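Local atomic coordinates of bacterial leucyl aminopeptidase (Legionella pneumophila, PDB entry 6ESL), a protein that probably cleaves amino-terminal residues such as leucine from peptides as a secreted zinc aminopeptidase of family M28, and contributes, redundantly with an acyltransferase, to nutrient acquisition during infection of amoebas. Residues B[255-260]-B[360-365]; B[141-146]-B[154-159]; B[148-153]-B[212-217]. One frame throughout, in Å; residues are numbered along the deposited sequence.

Contact 1 of 3, residues B[255-260]-B[360-365]; sequences AEERGL and YIHTSS. With ZN (zinc ion), chain E.
Glu-257 and His-362 reach each other because each side chain leaves its backbone with CG anti to the carbonyl carbon, at chi1 -64° for Glu-257 and -55° for His-362. A second bend, at chi2, carries the Glu-257 carboxylate across to the histidine. Glu-257 and His-362 approach head on from the two loops, and carboxylate and imidazole planes stand 83° apart. His-362 NE2 faces both carboxylate oxygens, at 3.1 Å from Glu-257 OE1 and 3.3 Å from Glu-257 OE2.

The meeting takes place beside a zinc ion. Glu-257 OE2 binds it at 2.6 Å, a rather long bond, and Asp-222 supplies the other protein ligand seen. Asp-222 also binds the second zinc, with His-209 and Asp-284, so the site is a two-metal centre, as expected for an M28 peptidase. The zinc near Glu-257 lies at the edge of the His-362 ring and in its plane. His-362 NE2 stays 3.2 Å from this zinc, too far for an ordinary bond. Glu-256 also turns its carboxylate toward this zinc, with OE1 at 3.6 Å.

The ring's other nitrogen, ND1, is hydrogen-bonded to Asp-65 of the second subunit, which would limit rotation of the ring. His-362 itself sits in a type II beta turn from Tyr-360 to Thr-363. Thr-363 OG1 donates to Tyr-360 O at 2.7 Å and accepts from Ser-365 N in an ST turn. On the glutamate side, Glu-256 O accepts from Gly-259 N and Leu-260 N, and Glu-257 N bonds to Asp-211. Residues 255-260 form the loop from strand 248-253 to helix 261-272, whereas residues 360-365 belong to the loop between strand 346-350 and helix 373-391.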
# COMPACT_ATOMS: atom_id res chain seq x y z
N ALA B 255 6.62 -13.93 -24.29
CA ALA B 255 5.48 -14.74 -24.01
C ALA B 255 4.68 -14.32 -22.76
O ALA B 255 4.08 -15.15 -22.06
CB ALA B 255 5.89 -16.25 -23.92
N GLU B 256 4.63 -13.03 -22.47
CA GLU B 256 3.79 -12.50 -21.43
C GLU B 256 2.31 -12.79 -21.69
O GLU B 256 1.59 -13.15 -20.74
CB GLU B 256 4.05 -11.06 -21.15
CG GLU B 256 3.38 -10.51 -19.90
CD GLU B 256 1.92 -10.08 -20.09
OE1 GLU B 256 1.46 -10.07 -21.29
OE2 GLU B 256 1.18 -10.00 -19.05
N GLU B 257 1.91 -12.73 -22.98
CA GLU B 257 0.49 -12.86 -23.34
C GLU B 257 0.05 -14.31 -23.26
O GLU B 257 -1.11 -14.61 -23.41
CB GLU B 257 0.27 -12.37 -24.75
CG GLU B 257 0.55 -10.87 -24.96
CD GLU B 257 -0.47 -9.96 -24.30
OE1 GLU B 257 -1.39 -10.44 -23.64
OE2 GLU B 257 -0.27 -8.77 -24.49
N ARG B 258 1.01 -15.24 -23.03
CA ARG B 258 0.70 -16.70 -22.88
C ARG B 258 0.54 -17.07 -21.42
O ARG B 258 0.40 -18.24 -21.10
CB ARG B 258 1.76 -17.56 -23.53
CG ARG B 258 2.05 -17.09 -25.01
CD ARG B 258 0.86 -17.36 -25.93
NE ARG B 258 0.50 -18.74 -25.90
CZ ARG B 258 -0.48 -19.29 -26.65
NH1 ARG B 258 -1.15 -18.58 -27.58
NH2 ARG B 258 -0.68 -20.60 -26.62
N GLY B 259 0.51 -16.08 -20.56
CA GLY B 259 0.37 -16.28 -19.12
C GLY B 259 1.64 -16.09 -18.23
O GLY B 259 1.80 -16.75 -17.17
N LEU B 260 2.50 -15.19 -18.66
CA LEU B 260 3.68 -14.73 -17.88
C LEU B 260 4.84 -15.78 -18.12
O LEU B 260 5.69 -15.94 -17.26
CB LEU B 260 3.41 -14.49 -16.42
CG LEU B 260 2.15 -13.68 -16.02
CD1 LEU B 260 2.21 -13.31 -14.54
CD2 LEU B 260 2.12 -12.41 -16.80
N TYR B 360 -8.12 -0.44 -27.20
CA TYR B 360 -7.57 -1.04 -28.40
C TYR B 360 -6.57 -2.14 -28.17
O TYR B 360 -6.15 -2.79 -29.06
CB TYR B 360 -6.98 0.02 -29.30
CG TYR B 360 -7.89 1.16 -29.51
CD1 TYR B 360 -9.06 1.01 -30.20
CD2 TYR B 360 -7.60 2.39 -28.98
CE1 TYR B 360 -9.90 2.06 -30.40
CE2 TYR B 360 -8.44 3.46 -29.16
CZ TYR B 360 -9.59 3.29 -29.87
OH TYR B 360 -10.41 4.32 -30.05
N ILE B 361 -6.31 -2.43 -26.93
CA ILE B 361 -5.40 -3.47 -26.54
C ILE B 361 -5.87 -4.84 -27.10
O ILE B 361 -7.05 -5.11 -27.17
CB ILE B 361 -5.37 -3.47 -25.01
CG1 ILE B 361 -6.73 -3.75 -24.43
CG2 ILE B 361 -4.76 -2.24 -24.38
CD1 ILE B 361 -6.60 -3.96 -22.94
N HIS B 362 -4.91 -5.65 -27.50
CA HIS B 362 -5.13 -6.98 -28.07
C HIS B 362 -5.91 -6.98 -29.38
O HIS B 362 -6.62 -7.88 -29.65
CB HIS B 362 -5.75 -8.00 -27.08
CG HIS B 362 -4.99 -8.16 -25.82
ND1 HIS B 362 -5.57 -8.61 -24.67
CD2 HIS B 362 -3.70 -7.95 -25.53
CE1 HIS B 362 -4.67 -8.67 -23.72
NE2 HIS B 362 -3.52 -8.27 -24.22
N THR B 363 -5.77 -5.93 -30.16
CA THR B 363 -6.42 -5.79 -31.45
C THR B 363 -5.47 -5.14 -32.43
O THR B 363 -4.44 -4.67 -32.05
CB THR B 363 -7.68 -4.89 -31.45
OG1 THR B 363 -7.32 -3.51 -31.38
CG2 THR B 363 -8.64 -5.23 -30.34
N SER B 364 -5.80 -5.21 -33.70
CA SER B 364 -5.02 -4.52 -34.74
C SER B 364 -5.09 -3.05 -34.64
O SER B 364 -4.32 -2.42 -35.26
CB SER B 364 -5.57 -4.89 -36.16
OG SER B 364 -5.51 -6.30 -36.22
N SER B 365 -5.99 -2.50 -33.85
CA SER B 365 -6.04 -1.04 -33.71
C SER B 365 -5.14 -0.52 -32.60
O SER B 365 -5.23 0.64 -32.28
CB SER B 365 -7.46 -0.64 -33.39
OG SER B 365 -8.28 -0.87 -34.48
ZN ZN E . -1.02 -7.73 -22.28

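Contact 2 of 3, residues B[141-146]-B[154-159]; sequences TSYYNR and VETANW
Arg-146 lays its aliphatic part against Thr-156. Its CB starts 3.6 Å from Thr-156 OG1. CG comes nearer, at 3.4 Å from the same OG1. CD follows, 3.8 Å from the methyl CG2 of Thr-156. The chain runs straight through chi2 and then bends at chi3 (-62°), which turns the guanidinium group away from the threonine and into a set of backbone carbonyls. There NE bonds to Met-210 O, NH1 to Pro-218 O and NH2 to Gly-219 O. All three guanidinium nitrogens are thus gripped. The nearest side-chain atom of Arg-146 is about 8 Å from a zinc ion.

Thr-156 OG1 also lies over one face of the Tyr-143 ring, 3.8 Å above the plane and over its centre. The hydroxyl bonds to Thr-152 O, one turn back along the helix, so its hydrogen is used there and not on the ring. Thr-156 OG1 touches both the arginine stem and the tyrosine face, which meet it from directions about at right angles.

Farther out, Tyr-143 CE1 touches Glu-155 CB at 4.0 Å. The phenol tip reaches Trp-159, with Tyr-143 OH 3.3 Å from Trp-159 CB. The indole of Trp-159 goes on to pack against Thr-136 and Met-140. No hydrogen bond crosses between the two segments, so the contact is one of packing.

Glu-155, Thr-156 and Trp-159 lie along one side of helix 151-170. Residues 143-146 are part of the link between helix 130-142 and helix 151-170. On another side of the latter helix, Ala-157 and Asn-158 touch Phe-180 of strand 176-183, at the edge of the mixed sheet.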
# COMPACT_ATOMS: atom_id res chain seq x y z
N THR B 141 6.52 -1.80 -33.68
CA THR B 141 5.17 -1.96 -34.21
C THR B 141 5.11 -2.35 -35.70
O THR B 141 4.06 -2.68 -36.21
CB THR B 141 4.30 -0.73 -34.00
OG1 THR B 141 4.88 0.45 -34.65
CG2 THR B 141 4.10 -0.41 -32.49
N SER B 142 6.25 -2.39 -36.36
CA SER B 142 6.26 -2.75 -37.78
C SER B 142 6.40 -4.23 -37.97
O SER B 142 6.08 -4.69 -39.08
CB SER B 142 7.36 -1.98 -38.51
OG SER B 142 8.55 -2.67 -38.27
N TYR B 143 6.66 -5.00 -36.92
CA TYR B 143 6.61 -6.45 -37.07
C TYR B 143 5.11 -6.77 -37.22
O TYR B 143 4.28 -6.14 -36.58
CB TYR B 143 7.20 -7.14 -35.84
CG TYR B 143 8.66 -6.86 -35.61
CD1 TYR B 143 9.64 -7.65 -36.19
CD2 TYR B 143 9.07 -5.79 -34.83
CE1 TYR B 143 10.98 -7.40 -35.98
CE2 TYR B 143 10.41 -5.52 -34.62
CZ TYR B 143 11.36 -6.33 -35.20
OH TYR B 143 12.70 -6.07 -34.99
N TYR B 144 4.76 -7.74 -38.07
CA TYR B 144 3.38 -8.13 -38.31
C TYR B 144 2.71 -8.45 -36.94
O TYR B 144 1.57 -8.04 -36.67
CB TYR B 144 3.31 -9.30 -39.28
CG TYR B 144 1.93 -9.79 -39.56
CD1 TYR B 144 1.11 -9.09 -40.44
CD2 TYR B 144 1.41 -10.93 -38.93
CE1 TYR B 144 -0.20 -9.50 -40.68
CE2 TYR B 144 0.11 -11.34 -39.17
CZ TYR B 144 -0.67 -10.61 -40.07
OH TYR B 144 -1.96 -10.92 -40.29
N ASN B 145 3.46 -9.19 -36.12
CA ASN B 145 3.18 -9.34 -34.66
C ASN B 145 4.48 -9.70 -34.00
O ASN B 145 5.52 -9.85 -34.68
CB ASN B 145 2.08 -10.31 -34.38
CG ASN B 145 2.44 -11.80 -34.81
OD1 ASN B 145 3.57 -12.35 -34.55
ND2 ASN B 145 1.48 -12.41 -35.48
N ARG B 146 4.44 -9.83 -32.66
CA ARG B 146 5.64 -10.26 -31.93
C ARG B 146 5.29 -11.41 -31.01
O ARG B 146 5.85 -11.55 -29.89
CB ARG B 146 6.21 -9.07 -31.21
CG ARG B 146 6.37 -7.77 -32.08
CD ARG B 146 7.01 -6.67 -31.28
NE ARG B 146 6.22 -6.20 -30.07
CZ ARG B 146 5.28 -5.26 -30.10
NH1 ARG B 146 4.88 -4.69 -31.25
NH2 ARG B 146 4.75 -4.81 -28.96
N VAL B 154 10.61 -14.04 -32.69
CA VAL B 154 12.01 -14.34 -32.54
C VAL B 154 12.85 -13.16 -33.01
O VAL B 154 13.77 -12.75 -32.30
CB VAL B 154 12.42 -15.68 -33.31
CG1 VAL B 154 13.94 -15.94 -33.37
CG2 VAL B 154 11.70 -16.87 -32.67
N GLU B 155 12.54 -12.65 -34.20
CA GLU B 155 13.27 -11.48 -34.75
C GLU B 155 13.23 -10.29 -33.74
O GLU B 155 14.20 -9.53 -33.61
CB GLU B 155 12.65 -11.02 -36.09
CG GLU B 155 12.81 -11.96 -37.31
CD GLU B 155 11.76 -11.65 -38.44
OE1 GLU B 155 11.23 -10.50 -38.53
OE2 GLU B 155 11.47 -12.57 -39.30
N THR B 156 12.08 -10.11 -33.02
CA THR B 156 11.99 -9.01 -32.09
C THR B 156 13.05 -9.17 -31.03
O THR B 156 13.74 -8.23 -30.68
CB THR B 156 10.57 -9.00 -31.40
OG1 THR B 156 9.55 -8.82 -32.39
CG2 THR B 156 10.43 -7.90 -30.33
N ALA B 157 13.14 -10.37 -30.46
CA ALA B 157 14.11 -10.59 -29.39
C ALA B 157 15.58 -10.34 -29.85
O ALA B 157 16.42 -9.73 -29.13
CB ALA B 157 13.98 -12.04 -28.91
N ASN B 158 15.92 -10.94 -31.02
CA ASN B 158 17.24 -10.67 -31.66
C ASN B 158 17.57 -9.14 -31.87
O ASN B 158 18.65 -8.67 -31.53
CB ASN B 158 17.27 -11.34 -33.03
CG ASN B 158 17.40 -12.84 -32.96
OD1 ASN B 158 17.77 -13.40 -31.94
ND2 ASN B 158 17.17 -13.48 -34.10
N TRP B 159 16.60 -8.40 -32.39
CA TRP B 159 16.75 -6.93 -32.59
C TRP B 159 16.93 -6.17 -31.29
O TRP B 159 17.80 -5.38 -31.18
CB TRP B 159 15.56 -6.41 -33.34
CG TRP B 159 15.69 -4.98 -33.66
CD1 TRP B 159 16.48 -4.41 -34.67
CD2 TRP B 159 15.06 -3.90 -33.00
NE1 TRP B 159 16.31 -3.05 -34.66
CE2 TRP B 159 15.47 -2.71 -33.64
CE3 TRP B 159 14.15 -3.81 -31.94
CZ2 TRP B 159 15.03 -1.45 -33.22
CZ3 TRP B 159 13.71 -2.53 -31.53
CH2 TRP B 159 14.15 -1.40 -32.14

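Contact 3 of 3, residues B[148-153]-B[212-217]; sequences ATKDTG and TLDGRM
Lys-150 meets Asp-214 in a salt bridge, with Lys-150 NZ donating to Asp-214 OD1 at 3.1 Å. The ammonium group approaches from above the carboxylate plane, 72° out of it. The first torsion of the lysine (chi1 -54°) puts Lys-150 CG 3.7 Å from Asp-214 OD1, and bends beyond CG return NZ to the same oxygen. Thr-149 OG1 is also nearby, 3.5 Å from Asp-214 OD1, but the angle is too poor for a bond.

The next shell holds the carboxylate and the threonine. Ser-147 OG is hydrogen-bonded both to Asp-214 OD1 and to Thr-149 OG1. Asp-214 N bonds to Glu-58 of the second subunit. A separate water joins the backbones of the two segments: it accepts from Ala-148 N at 3.0 Å and donates to Thr-212 O at 3.2 Å. Thr-212 OG1 donates to Leu-213 O.

The contact lies at the surface, near the subunit interface. Lys-150 is the N-cap residue of helix 151-170. Residues 212-217 belong to the loop between strand 203-209 and helix 220-239, so the salt bridge ties this loop to the start of helix 151-170.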
# COMPACT_ATOMS: atom_id res chain seq x y z
N ALA B 148 5.13 -15.04 -29.34
CA ALA B 148 6.17 -15.89 -28.88
C ALA B 148 6.28 -17.22 -29.68
O ALA B 148 7.25 -17.91 -29.54
CB ALA B 148 6.01 -16.17 -27.43
N THR B 149 5.28 -17.53 -30.49
CA THR B 149 5.27 -18.79 -31.26
C THR B 149 5.68 -18.53 -32.70
O THR B 149 5.62 -19.49 -33.48
CB THR B 149 3.84 -19.44 -31.35
OG1 THR B 149 2.91 -18.47 -31.85
CG2 THR B 149 3.38 -19.94 -29.97
N LYS B 150 6.00 -17.29 -33.05
CA LYS B 150 6.32 -16.88 -34.43
C LYS B 150 7.71 -16.37 -34.68
O LYS B 150 8.37 -15.82 -33.82
CB LYS B 150 5.34 -15.81 -34.89
CG LYS B 150 3.88 -16.24 -34.72
CD LYS B 150 3.57 -17.37 -35.71
CE LYS B 150 2.14 -17.30 -36.18
NZ LYS B 150 1.29 -17.88 -35.19
N ASP B 151 8.15 -16.50 -35.95
CA ASP B 151 9.47 -15.97 -36.35
C ASP B 151 9.61 -14.49 -36.11
O ASP B 151 10.65 -14.04 -35.63
CB ASP B 151 9.82 -16.34 -37.81
CG ASP B 151 10.07 -17.82 -37.99
OD1 ASP B 151 10.50 -18.51 -37.02
OD2 ASP B 151 9.87 -18.32 -39.13
N THR B 152 8.57 -13.73 -36.32
CA THR B 152 8.57 -12.30 -35.97
C THR B 152 8.82 -12.02 -34.50
O THR B 152 9.48 -11.03 -34.19
CB THR B 152 7.29 -11.56 -36.47
OG1 THR B 152 6.14 -12.25 -36.01
CG2 THR B 152 7.27 -11.61 -38.05
N GLY B 153 8.33 -12.93 -33.63
CA GLY B 153 8.57 -12.94 -32.15
C GLY B 153 10.04 -13.15 -31.90
O GLY B 153 10.65 -12.51 -31.02
N THR B 212 3.19 -9.94 -28.36
CA THR B 212 1.81 -9.66 -28.67
C THR B 212 1.07 -10.94 -28.91
O THR B 212 1.63 -12.07 -28.86
CB THR B 212 1.69 -8.83 -29.98
OG1 THR B 212 2.08 -9.67 -31.13
CG2 THR B 212 2.52 -7.57 -29.89
N LEU B 213 -0.21 -10.80 -29.19
CA LEU B 213 -1.00 -11.93 -29.68
C LEU B 213 -0.60 -12.25 -31.16
O LEU B 213 0.17 -11.52 -31.80
CB LEU B 213 -2.50 -11.63 -29.59
CG LEU B 213 -3.20 -11.30 -28.30
CD1 LEU B 213 -4.67 -11.49 -28.42
CD2 LEU B 213 -2.57 -12.21 -27.30
N ASP B 214 -1.17 -13.33 -31.66
CA ASP B 214 -1.15 -13.65 -33.06
C ASP B 214 -2.05 -12.79 -33.92
O ASP B 214 -2.80 -11.95 -33.44
CB ASP B 214 -1.49 -15.12 -33.33
CG ASP B 214 -0.57 -16.08 -32.62
OD1 ASP B 214 0.65 -16.00 -32.86
OD2 ASP B 214 -1.11 -16.87 -31.79
N GLY B 215 -1.94 -12.97 -35.26
CA GLY B 215 -2.62 -12.04 -36.18
C GLY B 215 -1.84 -10.76 -36.34
O GLY B 215 -0.68 -10.63 -35.97
N ARG B 216 -2.51 -9.77 -36.92
CA ARG B 216 -1.88 -8.48 -37.10
C ARG B 216 -2.01 -7.70 -35.81
O ARG B 216 -3.06 -7.15 -35.51
CB ARG B 216 -2.61 -7.67 -38.16
CG ARG B 216 -2.01 -6.29 -38.41
CD ARG B 216 -0.57 -6.41 -38.90
NE ARG B 216 0.03 -5.10 -39.13
CZ ARG B 216 0.70 -4.41 -38.20
NH1 ARG B 216 0.86 -4.91 -36.99
NH2 ARG B 216 1.22 -3.23 -38.50
N MET B 217 -0.92 -7.65 -35.06
CA MET B 217 -0.90 -6.94 -33.75
C MET B 217 0.28 -6.01 -33.67
O MET B 217 1.37 -6.38 -33.30
CB MET B 217 -0.82 -8.02 -32.67
CG MET B 217 -2.00 -8.93 -32.66
SD MET B 217 -3.45 -8.16 -31.96
CE MET B 217 -4.75 -9.31 -32.42
O HOH W 1 3.08 -14.39 -27.28

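All three contacts lie on the same side of the chain's centre. Contacts 2 and 3 have centres about 8 Å apart, share helix 151-170 and interleave along the chain. Contact 1 comes later in sequence, its centre about 9 Å from that of contact 3 and about 14 Å from that of contact 2. Contact 3 touches both others. The loop 212-217 joins contact 2 through probable hydrogen bonds of Thr-212 with Arg-146 and Gly-215 with Asn-145, and contact 1 through Arg-216 with Ser-364. It thus links the loop 360-365, which carries His-362 near the zinc, to the stretch leading into helix 151-170. Contacts 1 and 3 also meet the second subunit, placing the metal centre near the dimer interface.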